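Local coordinates for putative methyl-accepting chemotaxis signal transduction protein (Campylobacter jejuni subsp. jejuni serotype O:2, PDB 4XMR), which probably senses amino acids such as isoleucine, which its periplasmic tandem PAS sensory domain binds, and relays the signal across the membrane to steer chemotaxis, at residues P203-F216 / Y219-K232. Numbering follows the deposited sequence.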
loop_
_atom_site.group_PDB
_atom_site.type_symbol
_atom_site.label_atom_id
_atom_site.label_comp_id
_atom_site.label_asym_id
_atom_site.label_seq_id
_atom_site.Cartn_x
_atom_site.Cartn_y
_atom_site.Cartn_z
ATOM N N PRO B 203 2.962 26.474 17.246
ATOM C CA PRO B 203 3.824 25.954 18.314
ATOM C C PRO B 203 4.603 24.686 17.942
ATOM O O PRO B 203 5.797 24.609 18.229
ATOM C CB PRO B 203 2.838 25.683 19.451
ATOM C CG PRO B 203 1.755 26.676 19.230
ATOM C CD PRO B 203 1.587 26.699 17.741
ATOM N N VAL B 204 3.964 23.721 17.289
ATOM C CA VAL B 204 4.686 22.501 16.941
ATOM C C VAL B 204 5.751 22.770 15.874
ATOM O O VAL B 204 6.875 22.269 15.968
ATOM C CB VAL B 204 3.746 21.325 16.563
ATOM C CG1 VAL B 204 3.073 21.563 15.230
ATOM C CG2 VAL B 204 4.526 20.008 16.570
ATOM N N LEU B 205 5.420 23.593 14.883
ATOM C CA LEU B 205 6.354 23.890 13.808
ATOM C C LEU B 205 7.566 24.675 14.303
ATOM O O LEU B 205 8.694 24.404 13.892
ATOM C CB LEU B 205 5.645 24.645 12.678
ATOM C CG LEU B 205 4.621 23.853 11.873
ATOM C CD1 LEU B 205 3.804 24.769 10.979
ATOM C CD2 LEU B 205 5.343 22.808 11.050
ATOM N N ASN B 206 7.329 25.648 15.180
ATOM C CA ASN B 206 8.420 26.437 15.746
ATOM C C ASN B 206 9.363 25.561 16.559
ATOM O O ASN B 206 10.584 25.716 16.499
ATOM C CB ASN B 206 7.876 27.572 16.615
ATOM C CG ASN B 206 7.206 28.665 15.801
ATOM O OD1 ASN B 206 7.432 28.784 14.595
ATOM N ND2 ASN B 206 6.372 29.467 16.457
ATOM N N ALA B 207 8.796 24.632 17.317
ATOM C CA ALA B 207 9.620 23.755 18.128
ATOM C C ALA B 207 10.405 22.792 17.238
ATOM O O ALA B 207 11.580 22.534 17.476
ATOM C CB ALA B 207 8.774 23.007 19.132
ATOM N N TYR B 208 9.760 22.267 16.201
ATOM C CA TYR B 208 10.461 21.398 15.264
ATOM C C TYR B 208 11.666 22.105 14.630
ATOM O O TYR B 208 12.741 21.517 14.491
ATOM C CB TYR B 208 9.498 20.898 14.192
ATOM C CG TYR B 208 10.169 20.205 13.039
ATOM C CD1 TYR B 208 11.039 19.138 13.246
ATOM C CD2 TYR B 208 9.892 20.585 11.732
ATOM C CE1 TYR B 208 11.642 18.490 12.181
ATOM C CE2 TYR B 208 10.482 19.943 10.668
ATOM C CZ TYR B 208 11.356 18.901 10.891
ATOM O OH TYR B 208 11.932 18.276 9.804
ATOM N N LYS B 209 11.495 23.373 14.277
ATOM C CA LYS B 209 12.588 24.128 13.666
ATOM C C LYS B 209 13.827 24.204 14.562
ATOM O O LYS B 209 14.955 24.214 14.076
ATOM C CB LYS B 209 12.126 25.527 13.269
ATOM C CG LYS B 209 11.219 25.545 12.059
ATOM C CD LYS B 209 10.990 26.957 11.557
ATOM C CE LYS B 209 10.153 27.773 12.529
ATOM N NZ LYS B 209 9.937 29.163 12.031
ATOM N N LEU B 210 13.612 24.241 15.874
ATOM C CA LEU B 210 14.716 24.287 16.832
ATOM C C LEU B 210 15.411 22.932 16.999
ATOM O O LEU B 210 16.560 22.868 17.418
ATOM C CB LEU B 210 14.205 24.750 18.195
ATOM C CG LEU B 210 13.759 26.202 18.346
ATOM C CD1 LEU B 210 12.972 26.370 19.639
ATOM C CD2 LEU B 210 14.973 27.120 18.344
ATOM N N ASN B 211 14.713 21.845 16.684
ATOM C CA ASN B 211 15.147 20.515 17.130
ATOM C C ASN B 211 15.636 19.511 16.090
ATOM O O ASN B 211 16.418 18.621 16.412
ATOM C CB ASN B 211 14.056 19.866 17.982
ATOM C CG ASN B 211 14.007 20.437 19.373
ATOM O OD1 ASN B 211 14.709 19.969 20.270
ATOM N ND2 ASN B 211 13.197 21.469 19.562
ATOM N N GLY B 212 15.172 19.633 14.854
ATOM C CA GLY B 212 15.571 18.678 13.836
ATOM C C GLY B 212 14.886 17.322 13.898
ATOM O O GLY B 212 14.121 17.020 14.823
ATOM N N ASP B 213 15.179 16.493 12.900
ATOM C CA ASP B 213 14.415 15.268 12.660
ATOM C C ASP B 213 14.502 14.221 13.769
ATOM O O ASP B 213 15.596 13.853 14.216
ATOM C CB ASP B 213 14.801 14.622 11.318
ATOM C CG ASP B 213 14.388 15.455 10.111
ATOM O OD1 ASP B 213 13.696 16.480 10.280
ATOM O OD2 ASP B 213 14.769 15.075 8.982
ATOM N N ASN B 214 13.329 13.761 14.197
ATOM C CA ASN B 214 13.165 12.701 15.196
ATOM C C ASN B 214 13.584 13.026 16.615
ATOM O O ASN B 214 13.542 12.161 17.489
ATOM C CB ASN B 214 13.806 11.391 14.740
ATOM C CG ASN B 214 12.886 10.591 13.872
ATOM O OD1 ASN B 214 11.886 10.055 14.349
ATOM N ND2 ASN B 214 13.197 10.523 12.587
ATOM N N ASN B 215 13.959 14.276 16.847
ATOM C CA ASN B 215 14.371 14.714 18.176
ATOM C C ASN B 215 13.161 15.243 18.933
ATOM O O ASN B 215 12.472 16.145 18.470
ATOM C CB ASN B 215 15.452 15.787 18.069
ATOM C CG ASN B 215 16.699 15.278 17.384
ATOM O OD1 ASN B 215 17.159 14.166 17.654
ATOM N ND2 ASN B 215 17.256 16.084 16.491
ATOM N N PHE B 216 12.889 14.674 20.096
ATOM C CA PHE B 216 11.715 15.092 20.851
ATOM C C PHE B 216 11.865 16.461 21.481
ATOM O O PHE B 216 12.940 16.832 21.983
ATOM C CB PHE B 216 11.351 14.062 21.912
ATOM C CG PHE B 216 10.769 12.826 21.332
ATOM C CD1 PHE B 216 9.400 12.719 21.124
ATOM C CD2 PHE B 216 11.592 11.786 20.937
ATOM C CE1 PHE B 216 8.863 11.575 20.559
ATOM C CE2 PHE B 216 11.066 10.647 20.370
ATOM C CZ PHE B 216 9.703 10.542 20.177
ATOM N N TYR B 219 6.517 21.591 23.811
ATOM C CA TYR B 219 5.870 22.789 23.300
ATOM C C TYR B 219 4.521 22.922 23.983
ATOM O O TYR B 219 4.086 22.011 24.690
ATOM C CB TYR B 219 5.727 22.741 21.769
ATOM C CG TYR B 219 4.641 21.813 21.264
ATOM C CD1 TYR B 219 4.854 20.438 21.178
ATOM C CD2 TYR B 219 3.404 22.311 20.865
ATOM C CE1 TYR B 219 3.865 19.589 20.716
ATOM C CE2 TYR B 219 2.409 21.467 20.395
ATOM C CZ TYR B 219 2.645 20.112 20.324
ATOM O OH TYR B 219 1.661 19.271 19.867
ATOM N N LYS B 220 3.867 24.063 23.806
ATOM C CA LYS B 220 2.560 24.254 24.417
ATOM C C LYS B 220 1.551 24.827 23.438
ATOM O O LYS B 220 1.897 25.632 22.569
ATOM C CB LYS B 220 2.660 25.149 25.659
ATOM C CG LYS B 220 3.073 26.576 25.371
ATOM C CD LYS B 220 3.097 27.422 26.637
ATOM C CE LYS B 220 3.444 28.866 26.311
ATOM N NZ LYS B 220 3.477 29.730 27.523
ATOM N N LEU B 221 0.306 24.385 23.574
ATOM C CA LEU B 221 -0.809 24.992 22.861
ATOM C C LEU B 221 -2.000 25.091 23.806
ATOM O O LEU B 221 -2.308 24.134 24.517
ATOM C CB LEU B 221 -1.195 24.173 21.629
ATOM C CG LEU B 221 -2.343 24.776 20.807
ATOM C CD1 LEU B 221 -1.949 26.132 20.226
ATOM C CD2 LEU B 221 -2.784 23.825 19.708
ATOM N N ASN B 222 -2.664 26.245 23.806
ATOM C CA ASN B 222 -3.803 26.488 24.691
ATOM C C ASN B 222 -3.480 26.167 26.151
ATOM O O ASN B 222 -4.298 25.576 26.860
ATOM C CB ASN B 222 -5.031 25.692 24.233
ATOM C CG ASN B 222 -5.466 26.042 22.819
ATOM O OD1 ASN B 222 -5.494 27.213 22.437
ATOM N ND2 ASN B 222 -5.805 25.024 22.035
ATOM N N ASN B 223 -2.276 26.541 26.578
ATOM C CA ASN B 223 -1.805 26.300 27.942
ATOM C C ASN B 223 -1.693 24.824 28.346
ATOM O O ASN B 223 -1.734 24.497 29.532
ATOM C CB ASN B 223 -2.648 27.077 28.964
ATOM C CG ASN B 223 -1.843 28.131 29.704
ATOM O OD1 ASN B 223 -1.274 27.864 30.762
ATOM N ND2 ASN B 223 -1.792 29.337 29.148
ATOM N N GLU B 224 -1.550 23.940 27.360
ATOM C CA GLU B 224 -1.278 22.530 27.632
ATOM C C GLU B 224 0.123 22.164 27.168
ATOM O O GLU B 224 0.460 22.356 25.997
ATOM C CB GLU B 224 -2.287 21.620 26.932
ATOM C CG GLU B 224 -1.903 20.141 27.007
ATOM C CD GLU B 224 -2.790 19.247 26.162
ATOM O OE1 GLU B 224 -3.523 18.421 26.745
ATOM O OE2 GLU B 224 -2.745 19.362 24.921
ATOM N N GLU B 225 0.935 21.636 28.082
ATOM C CA GLU B 225 2.264 21.143 27.725
ATOM C C GLU B 225 2.156 19.862 26.915
ATOM O O GLU B 225 1.385 18.973 27.257
ATOM C CB GLU B 225 3.106 20.879 28.974
ATOM C CG GLU B 225 3.570 22.128 29.694
ATOM C CD GLU B 225 4.524 22.964 28.865
ATOM O OE1 GLU B 225 5.208 22.404 27.982
ATOM O OE2 GLU B 225 4.591 24.190 29.100
ATOM N N ARG B 226 2.946 19.775 25.853
ATOM C CA ARG B 226 2.935 18.616 24.968
ATOM C C ARG B 226 4.363 18.215 24.611
ATOM O O ARG B 226 5.321 18.972 24.835
ATOM C CB ARG B 226 2.131 18.923 23.694
ATOM C CG ARG B 226 0.668 19.293 23.961
ATOM C CD ARG B 226 -0.148 19.473 22.683
ATOM N NE ARG B 226 -0.196 18.236 21.906
ATOM C CZ ARG B 226 -1.019 17.211 22.139
ATOM N NH1 ARG B 226 -1.898 17.250 23.136
ATOM N NH2 ARG B 226 -0.961 16.137 21.361
ATOM N N LEU B 227 4.500 17.012 24.065
ATOM C CA LEU B 227 5.776 16.518 23.584
ATOM C C LEU B 227 5.582 16.089 22.140
ATOM O O LEU B 227 4.585 15.441 21.788
ATOM C CB LEU B 227 6.246 15.322 24.410
ATOM C CG LEU B 227 7.706 14.932 24.149
ATOM C CD1 LEU B 227 8.671 15.906 24.841
ATOM C CD2 LEU B 227 7.971 13.510 24.602
ATOM N N GLY B 228 6.537 16.431 21.292
ATOM C CA GLY B 228 6.419 16.096 19.890
ATOM C C GLY B 228 7.740 15.727 19.258
ATOM O O GLY B 228 8.807 16.012 19.811
ATOM N N ALA B 229 7.667 15.097 18.090
ATOM C CA ALA B 229 8.832 14.911 17.241
ATOM C C ALA B 229 8.337 14.961 15.809
ATOM O O ALA B 229 7.221 14.503 15.506
ATOM C CB ALA B 229 9.509 13.582 17.517
ATOM N N CYS B 230 9.149 15.515 14.922
ATOM C CA CYS B 230 8.801 15.552 13.511
ATOM C C CYS B 230 9.987 15.126 12.664
ATOM O O CYS B 230 11.137 15.115 13.127
ATOM C CB CYS B 230 8.384 16.958 13.069
ATOM S SG CYS B 230 7.048 17.741 13.979
ATOM N N THR B 231 9.704 14.789 11.412
ATOM C CA THR B 231 10.762 14.462 10.475
ATOM C C THR B 231 10.339 14.825 9.060
ATOM O O THR B 231 9.147 14.801 8.723
ATOM C CB THR B 231 11.143 12.971 10.536
ATOM O OG1 THR B 231 12.314 12.747 9.745
ATOM C CG2 THR B 231 9.998 12.074 10.038
ATOM N N LYS B 232 11.314 15.149 8.221
ATOM C CA LYS B 232 11.023 15.410 6.821
ATOM C C LYS B 232 10.806 14.096 6.094
ATOM O O LYS B 232 11.541 13.126 6.289
ATOM C CB LYS B 232 12.169 16.179 6.172
ATOM C CG LYS B 232 12.357 17.584 6.711
ATOM C CD LYS B 232 11.074 18.401 6.638
ATOM C CE LYS B 232 10.619 18.614 5.202
ATOM N NZ LYS B 232 9.419 19.491 5.132
HETATM O O HOH W 1 11.651 16.643 15.938
#
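Y208 lays one face of its ring over C230, whose CB stands 3.7 Å from the ring centroid while SG sits obliquely at 4.6 Å. With CG anti to the backbone N (chi1 169°), the ring lies over strand 224-232, and Y208 OH donates to D213 OD1 at 2.6 Å, in the ring plane. Tyrosine thus pairs an apolar face for the cysteine with a polar end that steadies the turn; the K232 side chain crosses that of Y208 at about a right angle, CG and CD beside the hydroxyl. At the other end of the helix, Y219 is sandwiched between V204 CB and R226 CB, while R226 NE donates to Y219 OH. Small A207 lets its CB meet Y219 CB at 4.0 Å.

G212 follows the helix with positive phi, where a side chain would jam against the carbonyl O of N211, and its turn brings N214 N to C230 O in a nearly straight bond (2.8 Å, 172°). A water bridges C230 N to G212 O and N215 O. F216 places a ring face over A229 CB.

Helix 202-211 packs on one side of the five-stranded antiparallel sheet, with C230 tied to C239 of strand 236-243, while F216 reaches helix 9-48.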